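Long-range contacts in DNA polymerase sliding clamp 2 (Sulfolobus tokodaii, PDB 3AIZ), which tethers DNA polymerase and other DNA-processing proteins to DNA as one subunit of a toroid through whose centre the DNA passes: residues T23-L28 with G67-I72; E155-S160 with Y200-L205; S7-F12 with K85-T90; S213-V218 with E231-S236. All blocks are in the same frame, centred on the assembly; numbering follows the deposited sequence.

Contact 1: T23-L28 with G67-I72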
loop_
_atom_site.group_PDB
_atom_site.type_symbol
_atom_site.label_atom_id
_atom_site.label_comp_id
_atom_site.label_asym_id
_atom_site.label_seq_id
_atom_site.Cartn_x
_atom_site.Cartn_y
_atom_site.Cartn_z
ATOM N N THR A 23 -24.336 21.561 -9.966
ATOM C CA THR A 23 -23.405 21.860 -11.045
ATOM C C THR A 23 -22.095 22.395 -10.467
ATOM O O THR A 23 -21.971 22.571 -9.255
ATOM C CB THR A 23 -24.006 22.870 -12.047
ATOM O OG1 THR A 23 -23.053 23.158 -13.079
ATOM C CG2 THR A 23 -24.398 24.159 -11.343
ATOM N N ASP A 24 -21.119 22.642 -11.333
ATOM C CA ASP A 24 -19.814 23.122 -10.894
ATOM C C ASP A 24 -19.890 24.505 -10.247
ATOM O O ASP A 24 -18.999 24.895 -9.493
ATOM C CB ASP A 24 -18.826 23.144 -12.063
ATOM C CG ASP A 24 -18.475 21.753 -12.556
ATOM O OD1 ASP A 24 -19.066 20.774 -12.053
ATOM O OD2 ASP A 24 -17.606 21.641 -13.447
ATOM N N GLU A 25 -20.960 25.238 -10.541
ATOM C CA GLU A 25 -21.107 26.601 -10.044
ATOM C C GLU A 25 -22.315 26.743 -9.122
ATOM O O GLU A 25 -23.398 26.239 -9.420
ATOM C CB GLU A 25 -21.239 27.580 -11.213
ATOM C CG GLU A 25 -20.136 27.470 -12.260
ATOM C CD GLU A 25 -18.837 28.127 -11.827
ATOM O OE1 GLU A 25 -18.895 29.143 -11.101
ATOM O OE2 GLU A 25 -17.759 27.634 -12.223
ATOM N N ILE A 26 -22.123 27.428 -7.999
ATOM C CA ILE A 26 -23.228 27.747 -7.102
ATOM C C ILE A 26 -23.185 29.221 -6.733
ATOM O O ILE A 26 -22.169 29.888 -6.926
ATOM C CB ILE A 26 -23.184 26.918 -5.808
ATOM C CG1 ILE A 26 -22.037 27.387 -4.912
ATOM C CG2 ILE A 26 -23.060 25.439 -6.125
ATOM C CD1 ILE A 26 -22.001 26.704 -3.564
ATOM N N ILE A 27 -24.291 29.727 -6.199
ATOM C CA ILE A 27 -24.356 31.116 -5.768
ATOM C C ILE A 27 -24.469 31.215 -4.252
ATOM O O ILE A 27 -25.516 30.916 -3.679
ATOM C CB ILE A 27 -25.539 31.856 -6.416
ATOM C CG1 ILE A 27 -25.374 31.898 -7.936
ATOM C CG2 ILE A 27 -25.656 33.266 -5.858
ATOM C CD1 ILE A 27 -26.467 32.664 -8.647
ATOM N N LEU A 28 -23.380 31.624 -3.609
ATOM C CA LEU A 28 -23.391 31.884 -2.176
ATOM C C LEU A 28 -24.050 33.226 -1.899
ATOM O O LEU A 28 -23.567 34.268 -2.343
ATOM C CB LEU A 28 -21.970 31.887 -1.614
ATOM C CG LEU A 28 -21.326 30.546 -1.268
ATOM C CD1 LEU A 28 -19.871 30.752 -0.887
ATOM C CD2 LEU A 28 -22.084 29.861 -0.142
ATOM N N GLY A 67 -24.470 38.373 -3.540
ATOM C CA GLY A 67 -24.262 36.974 -3.867
ATOM C C GLY A 67 -23.068 36.756 -4.776
ATOM O O GLY A 67 -22.883 37.480 -5.753
ATOM N N ILE A 68 -22.254 35.753 -4.457
ATOM C CA ILE A 68 -21.065 35.458 -5.247
ATOM C C ILE A 68 -21.150 34.078 -5.891
ATOM O O ILE A 68 -21.167 33.061 -5.200
ATOM C CB ILE A 68 -19.786 35.521 -4.392
ATOM C CG1 ILE A 68 -19.823 36.732 -3.458
ATOM C CG2 ILE A 68 -18.553 35.561 -5.282
ATOM C CD1 ILE A 68 -18.582 36.881 -2.604
ATOM N N LYS A 69 -21.199 34.050 -7.219
ATOM C CA LYS A 69 -21.250 32.794 -7.957
ATOM C C LYS A 69 -19.854 32.194 -8.084
ATOM O O LYS A 69 -19.009 32.715 -8.810
ATOM C CB LYS A 69 -21.864 33.015 -9.340
ATOM C CG LYS A 69 -22.068 31.745 -10.148
ATOM C CD LYS A 69 -22.876 32.023 -11.404
ATOM C CE LYS A 69 -23.106 30.755 -12.209
ATOM N NZ LYS A 69 -21.830 30.191 -12.728
ATOM N N ILE A 70 -19.617 31.095 -7.373
ATOM C CA ILE A 70 -18.291 30.487 -7.324
ATOM C C ILE A 70 -18.297 29.025 -7.763
ATOM O O ILE A 70 -19.347 28.387 -7.825
ATOM C CB ILE A 70 -17.703 30.559 -5.904
ATOM C CG1 ILE A 70 -18.458 29.613 -4.970
ATOM C CG2 ILE A 70 -17.748 31.986 -5.383
ATOM C CD1 ILE A 70 -17.909 29.578 -3.565
ATOM N N ASN A 71 -17.110 28.505 -8.066
ATOM C CA ASN A 71 -16.943 27.101 -8.414
ATOM C C ASN A 71 -16.867 26.246 -7.156
ATOM O O ASN A 71 -15.878 26.291 -6.423
ATOM C CB ASN A 71 -15.683 26.912 -9.266
ATOM C CG ASN A 71 -15.537 25.494 -9.794
ATOM O OD1 ASN A 71 -15.985 24.532 -9.168
ATOM N ND2 ASN A 71 -14.900 25.359 -10.953
ATOM N N ILE A 72 -17.915 25.468 -6.909
ATOM C CA ILE A 72 -18.024 24.687 -5.682
ATOM C C ILE A 72 -16.869 23.704 -5.496
ATOM O O ILE A 72 -16.483 23.396 -4.368
ATOM C CB ILE A 72 -19.361 23.921 -5.620
ATOM C CG1 ILE A 72 -19.516 23.230 -4.264
ATOM C CG2 ILE A 72 -19.455 22.915 -6.757
ATOM C CD1 ILE A 72 -20.813 22.476 -4.113
#
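E25 and K69 lie on one face of an antiparallel strand pair, and their side chains cross at about a right angle. K69 runs straight out, CG trans to the backbone N (chi1 -175°), until a turn at chi4 (-64°) carries NZ back alongside the CB and CG of E25. The glutamate bends at chi2, and its OE1 forms a salt bridge of 3.5 Å with K69 NZ. The carboxylate passes across N71 with its plane 62° from that of the amide, E25 OE2 lying 3.7 Å from N71 CB. N71 uses its OD1 on the backbone N of N73, capping helix 72-80. I27 CG1 rests on K69 CB.

The other face is wholly aliphatic. L28 meets I70 obliquely through their end methyls, CD1 to CD1 at 3.5 Å, while I26 and I72 cross squarely, I26 CG2 reaching I72 CB at 4.0 Å. L98 packs on L28, I68 and I70. Paired backbone bonds join I26 to I70 and L28 to I68, and the ladder ends where I72 N, already in the helix, donates to D24 O at 2.9 Å. The sheet of the N-terminal PCNA domain is thus two-sided: I26, L28, I68 and I70 turn inward, toward L98 and helix 72-80, while E25, I27, K69 and N71 form the other face, where the partly exposed ion pair is probably of modest strength.

Contact 2: E155-S160 with Y200-L205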
loop_
_atom_site.group_PDB
_atom_site.type_symbol
_atom_site.label_atom_id
_atom_site.label_comp_id
_atom_site.label_asym_id
_atom_site.label_seq_id
_atom_site.Cartn_x
_atom_site.Cartn_y
_atom_site.Cartn_z
ATOM N N GLU A 155 -40.535 1.770 -7.038
ATOM C CA GLU A 155 -40.167 2.902 -7.880
ATOM C C GLU A 155 -40.783 4.182 -7.315
ATOM O O GLU A 155 -40.325 5.288 -7.604
ATOM C CB GLU A 155 -40.627 2.669 -9.320
ATOM C CG GLU A 155 -40.074 3.671 -10.324
ATOM C CD GLU A 155 -40.278 3.228 -11.763
ATOM O OE1 GLU A 155 -40.704 2.072 -11.977
ATOM O OE2 GLU A 155 -40.007 4.034 -12.680
ATOM N N GLU A 156 -41.824 4.014 -6.505
ATOM C CA GLU A 156 -42.442 5.121 -5.785
ATOM C C GLU A 156 -42.613 4.753 -4.317
ATOM O O GLU A 156 -43.112 3.676 -3.995
ATOM C CB GLU A 156 -43.810 5.459 -6.375
ATOM C CG GLU A 156 -43.777 6.056 -7.767
ATOM C CD GLU A 156 -45.161 6.443 -8.254
ATOM O OE1 GLU A 156 -46.143 6.165 -7.532
ATOM O OE2 GLU A 156 -45.267 7.026 -9.355
ATOM N N VAL A 157 -42.201 5.651 -3.430
ATOM C CA VAL A 157 -42.378 5.437 -2.001
ATOM C C VAL A 157 -43.647 6.116 -1.514
ATOM O O VAL A 157 -43.858 7.302 -1.762
ATOM C CB VAL A 157 -41.200 5.998 -1.188
ATOM C CG1 VAL A 157 -41.420 5.750 0.294
ATOM C CG2 VAL A 157 -39.897 5.375 -1.640
ATOM N N GLU A 158 -44.494 5.361 -0.824
ATOM C CA GLU A 158 -45.669 5.941 -0.191
ATOM C C GLU A 158 -45.460 6.053 1.312
ATOM O O GLU A 158 -45.483 5.052 2.028
ATOM C CB GLU A 158 -46.921 5.115 -0.487
ATOM C CG GLU A 158 -48.133 5.541 0.328
ATOM C CD GLU A 158 -49.398 4.816 -0.076
ATOM O OE1 GLU A 158 -49.668 4.723 -1.294
ATOM O OE2 GLU A 158 -50.127 4.345 0.823
ATOM N N ILE A 159 -45.245 7.273 1.785
ATOM C CA ILE A 159 -45.089 7.511 3.211
ATOM C C ILE A 159 -46.409 7.994 3.807
ATOM O O ILE A 159 -47.098 8.828 3.221
ATOM C CB ILE A 159 -43.959 8.522 3.505
ATOM C CG1 ILE A 159 -43.673 8.585 5.007
ATOM C CG2 ILE A 159 -44.309 9.898 2.963
ATOM C CD1 ILE A 159 -42.431 9.378 5.357
ATOM N N SER A 160 -46.764 7.449 4.965
ATOM C CA SER A 160 -48.011 7.805 5.627
ATOM C C SER A 160 -47.892 7.563 7.123
ATOM O O SER A 160 -47.118 6.715 7.559
ATOM C CB SER A 160 -49.175 6.992 5.057
ATOM O OG SER A 160 -49.029 5.617 5.359
ATOM N N TYR A 200 -43.653 9.812 -3.100
ATOM C CA TYR A 200 -42.465 10.489 -3.610
ATOM C C TYR A 200 -41.620 9.566 -4.480
ATOM O O TYR A 200 -41.714 8.343 -4.379
ATOM C CB TYR A 200 -41.616 11.030 -2.458
ATOM C CG TYR A 200 -42.380 11.918 -1.507
ATOM C CD1 TYR A 200 -42.880 11.419 -0.313
ATOM C CD2 TYR A 200 -42.609 13.254 -1.807
ATOM C CE1 TYR A 200 -43.581 12.226 0.558
ATOM C CE2 TYR A 200 -43.311 14.070 -0.943
ATOM C CZ TYR A 200 -43.794 13.551 0.239
ATOM O OH TYR A 200 -44.493 14.358 1.105
ATOM N N SER A 201 -40.795 10.161 -5.334
ATOM C CA SER A 201 -39.896 9.401 -6.193
ATOM C C SER A 201 -38.820 8.699 -5.369
ATOM O O SER A 201 -38.161 9.324 -4.539
ATOM C CB SER A 201 -39.246 10.322 -7.225
ATOM O OG SER A 201 -38.278 9.628 -7.993
ATOM N N ILE A 202 -38.647 7.400 -5.599
ATOM C CA ILE A 202 -37.620 6.637 -4.898
ATOM C C ILE A 202 -36.229 7.134 -5.266
ATOM O O ILE A 202 -35.350 7.228 -4.413
ATOM C CB ILE A 202 -37.711 5.131 -5.200
ATOM C CG1 ILE A 202 -38.994 4.550 -4.612
ATOM C CG2 ILE A 202 -36.505 4.397 -4.634
ATOM C CD1 ILE A 202 -38.906 3.075 -4.313
ATOM N N GLU A 203 -36.038 7.448 -6.543
ATOM C CA GLU A 203 -34.762 7.965 -7.021
ATOM C C GLU A 203 -34.322 9.170 -6.198
ATOM O O GLU A 203 -33.171 9.260 -5.772
ATOM C CB GLU A 203 -34.862 8.350 -8.499
ATOM C CG GLU A 203 -35.132 7.178 -9.428
ATOM C CD GLU A 203 -33.970 6.206 -9.492
ATOM O OE1 GLU A 203 -32.820 6.636 -9.255
ATOM O OE2 GLU A 203 -34.203 5.013 -9.784
ATOM N N VAL A 204 -35.251 10.091 -5.969
ATOM C CA VAL A 204 -34.943 11.321 -5.255
ATOM C C VAL A 204 -34.853 11.095 -3.751
ATOM O O VAL A 204 -33.900 11.530 -3.105
ATOM C CB VAL A 204 -35.990 12.407 -5.539
ATOM C CG1 VAL A 204 -35.588 13.711 -4.872
ATOM C CG2 VAL A 204 -36.153 12.597 -7.037
ATOM N N LEU A 205 -35.850 10.414 -3.198
ATOM C CA LEU A 205 -35.889 10.153 -1.766
ATOM C C LEU A 205 -34.672 9.342 -1.323
ATOM O O LEU A 205 -34.149 9.534 -0.226
ATOM C CB LEU A 205 -37.177 9.419 -1.394
ATOM C CG LEU A 205 -37.558 9.455 0.086
ATOM C CD1 LEU A 205 -37.828 10.887 0.513
ATOM C CD2 LEU A 205 -38.769 8.578 0.353
#
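V157 sits at the centre of the tightly packed part, against two residues of the helix that follows the partner strand. Its CG2 meets I202 CG1, the two side chains crossing at about a right angle, whereas CG1 and CB face the CD2 methyl of L205, with V157 CB 3.9 Å from L205 CD2. The methyl that faces I202 is placed by the torsion that sets V157 CG1 trans to the backbone N (chi1 -180°). Two residues along the strand, I159 brings its CG2 to the edge of the Y200 ring, near the ring plane and 3.4 Å from CE1. The phenol is fixed at its far end, where OH is hydrogen-bonded to the carbonyl of I226, and M228 also packs on I159, Y200 and L205. Backbone bonds of 2.9 Å run both ways between V157 and Y200, V157 N to Y200 O and Y200 N to V157 O.

Toward E155 the bonding weakens rather than the packing. I202 lies against the E155 main chain, CG1 beside E155 C and CD1 beside E155 N, but its N makes only a weak, long bond of 3.4 Å to E155 O. The acidic side chains of E155 and E156 extend into the exposed margin; E156 has a long, weak ion pair with R247. The strands stay paired only as far as E156 and S201, the latter being the N-cap of helix 202-211. A strand that ends directly in a helix folded back on its own sheet is the build of the PCNA domain, whose helices line the central channel in this family.

Contact 3: S7-F12 with K85-T90. With SO4 (sulfate ion), chain F.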
loop_
_atom_site.group_PDB
_atom_site.type_symbol
_atom_site.label_atom_id
_atom_site.label_comp_id
_atom_site.label_asym_id
_atom_site.label_seq_id
_atom_site.Cartn_x
_atom_site.Cartn_y
_atom_site.Cartn_z
ATOM N N SER A 7 -17.323 28.019 12.449
ATOM C CA SER A 7 -16.516 27.322 13.451
ATOM C C SER A 7 -16.114 25.892 13.088
ATOM O O SER A 7 -15.414 25.235 13.855
ATOM C CB SER A 7 -17.229 27.321 14.806
ATOM O OG SER A 7 -18.385 26.503 14.770
ATOM N N SER A 8 -16.549 25.407 11.930
ATOM C CA SER A 8 -16.239 24.032 11.546
ATOM C C SER A 8 -16.015 23.841 10.048
ATOM O O SER A 8 -16.958 23.862 9.259
ATOM C CB SER A 8 -17.332 23.078 12.031
ATOM O OG SER A 8 -17.063 21.752 11.610
ATOM N N ALA A 9 -14.757 23.642 9.668
ATOM C CA ALA A 9 -14.412 23.363 8.283
ATOM C C ALA A 9 -15.006 22.031 7.845
ATOM O O ALA A 9 -15.516 21.903 6.733
ATOM C CB ALA A 9 -12.901 23.354 8.106
ATOM N N LYS A 10 -14.940 21.041 8.730
ATOM C CA LYS A 10 -15.439 19.707 8.425
ATOM C C LYS A 10 -16.930 19.729 8.103
ATOM O O LYS A 10 -17.357 19.215 7.069
ATOM C CB LYS A 10 -15.165 18.747 9.586
ATOM C CG LYS A 10 -15.336 17.279 9.225
ATOM C CD LYS A 10 -15.189 16.378 10.445
ATOM C CE LYS A 10 -16.387 16.502 11.375
ATOM N NZ LYS A 10 -17.646 16.043 10.721
ATOM N N ASP A 11 -17.717 20.328 8.991
ATOM C CA ASP A 11 -19.162 20.414 8.800
ATOM C C ASP A 11 -19.520 21.164 7.519
ATOM O O ASP A 11 -20.418 20.755 6.782
ATOM C CB ASP A 11 -19.829 21.067 10.012
ATOM C CG ASP A 11 -19.811 20.173 11.237
ATOM O OD1 ASP A 11 -19.633 18.947 11.073
ATOM O OD2 ASP A 11 -19.979 20.689 12.362
ATOM N N PHE A 12 -18.809 22.256 7.259
ATOM C CA PHE A 12 -18.990 23.025 6.034
ATOM C C PHE A 12 -18.816 22.124 4.812
ATOM O O PHE A 12 -19.591 22.194 3.858
ATOM C CB PHE A 12 -17.980 24.174 5.983
ATOM C CG PHE A 12 -18.390 25.312 5.090
ATOM C CD1 PHE A 12 -18.382 26.614 5.561
ATOM C CD2 PHE A 12 -18.782 25.083 3.781
ATOM C CE1 PHE A 12 -18.755 27.666 4.744
ATOM C CE2 PHE A 12 -19.157 26.130 2.961
ATOM C CZ PHE A 12 -19.144 27.424 3.443
ATOM N N LYS A 85 -10.320 18.307 13.001
ATOM C CA LYS A 85 -11.773 18.421 12.984
ATOM C C LYS A 85 -12.223 19.665 13.743
ATOM O O LYS A 85 -13.416 19.949 13.842
ATOM C CB LYS A 85 -12.420 17.173 13.588
ATOM C CG LYS A 85 -12.138 15.893 12.819
ATOM C CD LYS A 85 -12.822 14.697 13.463
ATOM C CE LYS A 85 -12.517 13.414 12.708
ATOM N NZ LYS A 85 -11.054 13.138 12.657
ATOM N N SER A 86 -11.257 20.403 14.279
ATOM C CA SER A 86 -11.544 21.628 15.015
ATOM C C SER A 86 -11.156 22.858 14.202
ATOM O O SER A 86 -11.149 23.976 14.717
ATOM C CB SER A 86 -10.806 21.632 16.354
ATOM O OG SER A 86 -11.207 20.536 17.157
ATOM N N ALA A 87 -10.832 22.646 12.931
ATOM C CA ALA A 87 -10.427 23.737 12.053
ATOM C C ALA A 87 -11.608 24.634 11.709
ATOM O O ALA A 87 -12.698 24.150 11.409
ATOM C CB ALA A 87 -9.792 23.188 10.786
ATOM N N THR A 88 -11.388 25.944 11.755
ATOM C CA THR A 88 -12.435 26.905 11.433
ATOM C C THR A 88 -12.303 27.388 9.993
ATOM O O THR A 88 -11.327 27.077 9.313
ATOM C CB THR A 88 -12.409 28.116 12.386
ATOM O OG1 THR A 88 -11.193 28.851 12.201
ATOM C CG2 THR A 88 -12.505 27.655 13.833
ATOM N N VAL A 89 -13.292 28.145 9.531
ATOM C CA VAL A 89 -13.285 28.673 8.173
ATOM C C VAL A 89 -13.723 30.132 8.150
ATOM O O VAL A 89 -14.667 30.516 8.837
ATOM C CB VAL A 89 -14.216 27.866 7.249
ATOM C CG1 VAL A 89 -14.324 28.532 5.889
ATOM C CG2 VAL A 89 -13.709 26.453 7.101
ATOM N N THR A 90 -13.029 30.944 7.360
ATOM C CA THR A 90 -13.422 32.332 7.179
ATOM C C THR A 90 -13.720 32.610 5.713
ATOM O O THR A 90 -13.012 32.138 4.824
ATOM C CB THR A 90 -12.344 33.313 7.686
ATOM O OG1 THR A 90 -11.132 33.122 6.947
ATOM C CG2 THR A 90 -12.072 33.093 9.165
HETATM S S SO4 F . -8.437 15.405 14.822
HETATM O O1 SO4 F . -9.204 14.273 15.334
HETATM O O2 SO4 F . -8.422 16.472 15.820
HETATM O O3 SO4 F . -7.069 14.981 14.536
HETATM O O4 SO4 F . -9.057 15.895 13.593
#
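A9 and A87 join the first turn of helix 9-16 to the loop leading into strand 88-93, in the N-terminal PCNA domain. One backbone hydrogen bond crosses between them: A9 N donates to A87 O at 2.7 Å, the donor tilted 24° from the carbonyl plane. S8 is the N-cap of the helix, its OG accepting from D11 N at 3.1 Å, so two amides of the first turn find acceptors, one within the turn and one across the contact.

Apolar packing follows from the same placement. A9 CB points at the strand and meets V89 CG2 at 3.4 Å, with A87 CB next to it at 4.1 Å; L79 packs on V89 from helix 72-80.

The charged lysine ends lie at the exposed end of the contact. K10 and K85 touch through their aliphatic parts, K10 CD against K85 CG, while their ammonium groups turn to different anions. K10 folds back at chi3 and chi4 to form a salt bridge with D11, NZ to OD1 3.5 Å. K85 instead holds a sulfate, probably from the crystallisation liquor, which S84 and K106 also bind: K85 N donates to sulfate O4 at 2.8 Å, and K85 NZ reaches sulfate O1 by a weak bond of 3.4 Å.

Contact 4: S213-V218 with E231-S236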
loop_
_atom_site.group_PDB
_atom_site.type_symbol
_atom_site.label_atom_id
_atom_site.label_comp_id
_atom_site.label_asym_id
_atom_site.label_seq_id
_atom_site.Cartn_x
_atom_site.Cartn_y
_atom_site.Cartn_z
ATOM N N SER A 213 -27.160 11.120 6.328
ATOM C CA SER A 213 -26.394 10.333 7.292
ATOM C C SER A 213 -25.359 11.181 8.029
ATOM O O SER A 213 -24.883 10.798 9.099
ATOM C CB SER A 213 -25.716 9.143 6.606
ATOM O OG SER A 213 -24.763 9.572 5.649
ATOM N N ILE A 214 -25.020 12.334 7.458
ATOM C CA ILE A 214 -24.042 13.234 8.066
ATOM C C ILE A 214 -24.596 13.915 9.315
ATOM O O ILE A 214 -23.882 14.646 10.004
ATOM C CB ILE A 214 -23.579 14.322 7.075
ATOM C CG1 ILE A 214 -24.710 15.320 6.811
ATOM C CG2 ILE A 214 -23.082 13.694 5.781
ATOM C CD1 ILE A 214 -24.333 16.435 5.863
ATOM N N SER A 215 -25.873 13.679 9.598
ATOM C CA SER A 215 -26.515 14.253 10.773
ATOM C C SER A 215 -27.056 13.156 11.679
ATOM O O SER A 215 -27.403 12.071 11.216
ATOM C CB SER A 215 -27.649 15.194 10.360
ATOM O OG SER A 215 -28.331 15.703 11.494
ATOM N N GLN A 216 -27.120 13.444 12.974
ATOM C CA GLN A 216 -27.658 12.492 13.937
ATOM C C GLN A 216 -29.089 12.856 14.305
ATOM O O GLN A 216 -29.779 12.095 14.983
ATOM C CB GLN A 216 -26.786 12.440 15.192
ATOM C CG GLN A 216 -25.435 11.774 14.983
ATOM C CD GLN A 216 -24.617 11.702 16.259
ATOM O OE1 GLN A 216 -24.618 12.633 17.063
ATOM N NE2 GLN A 216 -23.909 10.592 16.447
ATOM N N ASN A 217 -29.531 14.022 13.851
ATOM C CA ASN A 217 -30.873 14.496 14.160
ATOM C C ASN A 217 -31.561 15.101 12.945
ATOM O O ASN A 217 -31.778 16.313 12.877
ATOM C CB ASN A 217 -30.832 15.501 15.310
ATOM C CG ASN A 217 -30.291 14.895 16.589
ATOM O OD1 ASN A 217 -31.042 14.347 17.397
ATOM N ND2 ASN A 217 -28.978 14.983 16.778
ATOM N N VAL A 218 -31.902 14.245 11.989
ATOM C CA VAL A 218 -32.591 14.673 10.781
ATOM C C VAL A 218 -34.081 14.845 11.051
ATOM O O VAL A 218 -34.724 13.956 11.606
ATOM C CB VAL A 218 -32.405 13.658 9.642
ATOM C CG1 VAL A 218 -33.077 14.156 8.373
ATOM C CG2 VAL A 218 -30.928 13.399 9.400
ATOM N N GLU A 231 -34.559 18.308 7.083
ATOM C CA GLU A 231 -33.578 19.198 7.686
ATOM C C GLU A 231 -32.385 18.396 8.193
ATOM O O GLU A 231 -32.539 17.486 9.007
ATOM C CB GLU A 231 -34.200 19.991 8.836
ATOM C CG GLU A 231 -35.443 20.782 8.456
ATOM C CD GLU A 231 -35.971 21.625 9.604
ATOM O OE1 GLU A 231 -35.180 21.959 10.512
ATOM O OE2 GLU A 231 -37.177 21.954 9.597
ATOM N N VAL A 232 -31.197 18.739 7.707
ATOM C CA VAL A 232 -29.978 18.042 8.091
ATOM C C VAL A 232 -29.038 18.985 8.834
ATOM O O VAL A 232 -28.155 19.593 8.230
ATOM C CB VAL A 232 -29.250 17.468 6.861
ATOM C CG1 VAL A 232 -28.066 16.622 7.291
ATOM C CG2 VAL A 232 -30.211 16.652 6.011
ATOM N N PRO A 233 -29.231 19.110 10.154
ATOM C CA PRO A 233 -28.440 20.009 10.998
ATOM C C PRO A 233 -27.056 19.445 11.286
ATOM O O PRO A 233 -26.875 18.229 11.295
ATOM C CB PRO A 233 -29.243 20.061 12.306
ATOM C CG PRO A 233 -30.563 19.404 12.007
ATOM C CD PRO A 233 -30.280 18.426 10.923
ATOM N N THR A 234 -26.090 20.328 11.517
ATOM C CA THR A 234 -24.769 19.914 11.968
ATOM C C THR A 234 -24.552 20.427 13.386
ATOM O O THR A 234 -25.308 21.268 13.869
ATOM C CB THR A 234 -23.656 20.443 11.047
ATOM O OG1 THR A 234 -23.629 21.874 11.095
ATOM C CG2 THR A 234 -23.891 19.990 9.615
ATOM N N ASP A 235 -23.522 19.920 14.054
ATOM C CA ASP A 235 -23.255 20.305 15.436
ATOM C C ASP A 235 -22.684 21.717 15.543
ATOM O O ASP A 235 -22.439 22.212 16.642
ATOM C CB ASP A 235 -22.310 19.301 16.105
ATOM C CG ASP A 235 -22.965 17.953 16.344
ATOM O OD1 ASP A 235 -24.206 17.862 16.226
ATOM O OD2 ASP A 235 -22.240 16.983 16.652
ATOM N N SER A 236 -22.479 22.364 14.401
ATOM C CA SER A 236 -21.898 23.703 14.384
ATOM C C SER A 236 -22.852 24.755 13.815
ATOM O O SER A 236 -22.493 25.926 13.692
ATOM C CB SER A 236 -20.572 23.706 13.619
ATOM O OG SER A 236 -20.722 23.119 12.339
#
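An ST turn at S215, in the loop between helix 202-211 and strand 218-223, is fastened to P233 at the end of strand 226-233. The hydroxyl does two jobs. S215 OG accepts from N217 N at 3.1 Å, which closes the turn, and donates to P233 O at 2.9 Å, in the carbonyl plane and on a lone pair. Chi1 of 177° swings OG trans to the serine's own N and out toward the strand, where it also lies 3.4 Å from the ring carbon P233 CD.

V232 packs against the turn. Its CG1 methyl meets S215 CB at 3.4 Å and I214 CG1 at 3.6 Å, the isoleucine crossing the valine at about a right angle; L240 packs on both hydrophobic residues. Farther along, the strands come together as V218 CA approaches E231 O at 3.3 Å in a CA-H...O contact, and the proline ring sits against the loop with P233 CD 3.2 Å from N217 O. N217 sends its own side-chain oxygen away to K188 NZ.

Proline has no N-H to give, so at this end of the hairpin of strands 218-223 and 226-233 the ladder of backbone bonds cannot continue through residue 233. Here the serine hydroxyl takes over: P233 O and N217 N, two backbone groups, are both satisfied by one buried side-chain oxygen.

Contacts 1 and 2 are the sheet contacts, each pairing two antiparallel strands where the second runs into a helix, one in each PCNA domain; their centres are 29 Å apart. Contact 2 is the more buried, whereas contact 1 carries an ion pair on its outer face. Contacts 3 and 4 are both partly buried, with fewer backbone bonds and more use of serine hydroxyls. Contact 4 has its centre nearest that of the chain, about 9 Å away, and none of its touching residues is exposed; contact 3 has three exposed and alone holds a bound anion. These two meet across the domains: D11 of contact 3 reaches S236 of contact 4, probably through a hydrogen bond, and packs on T234.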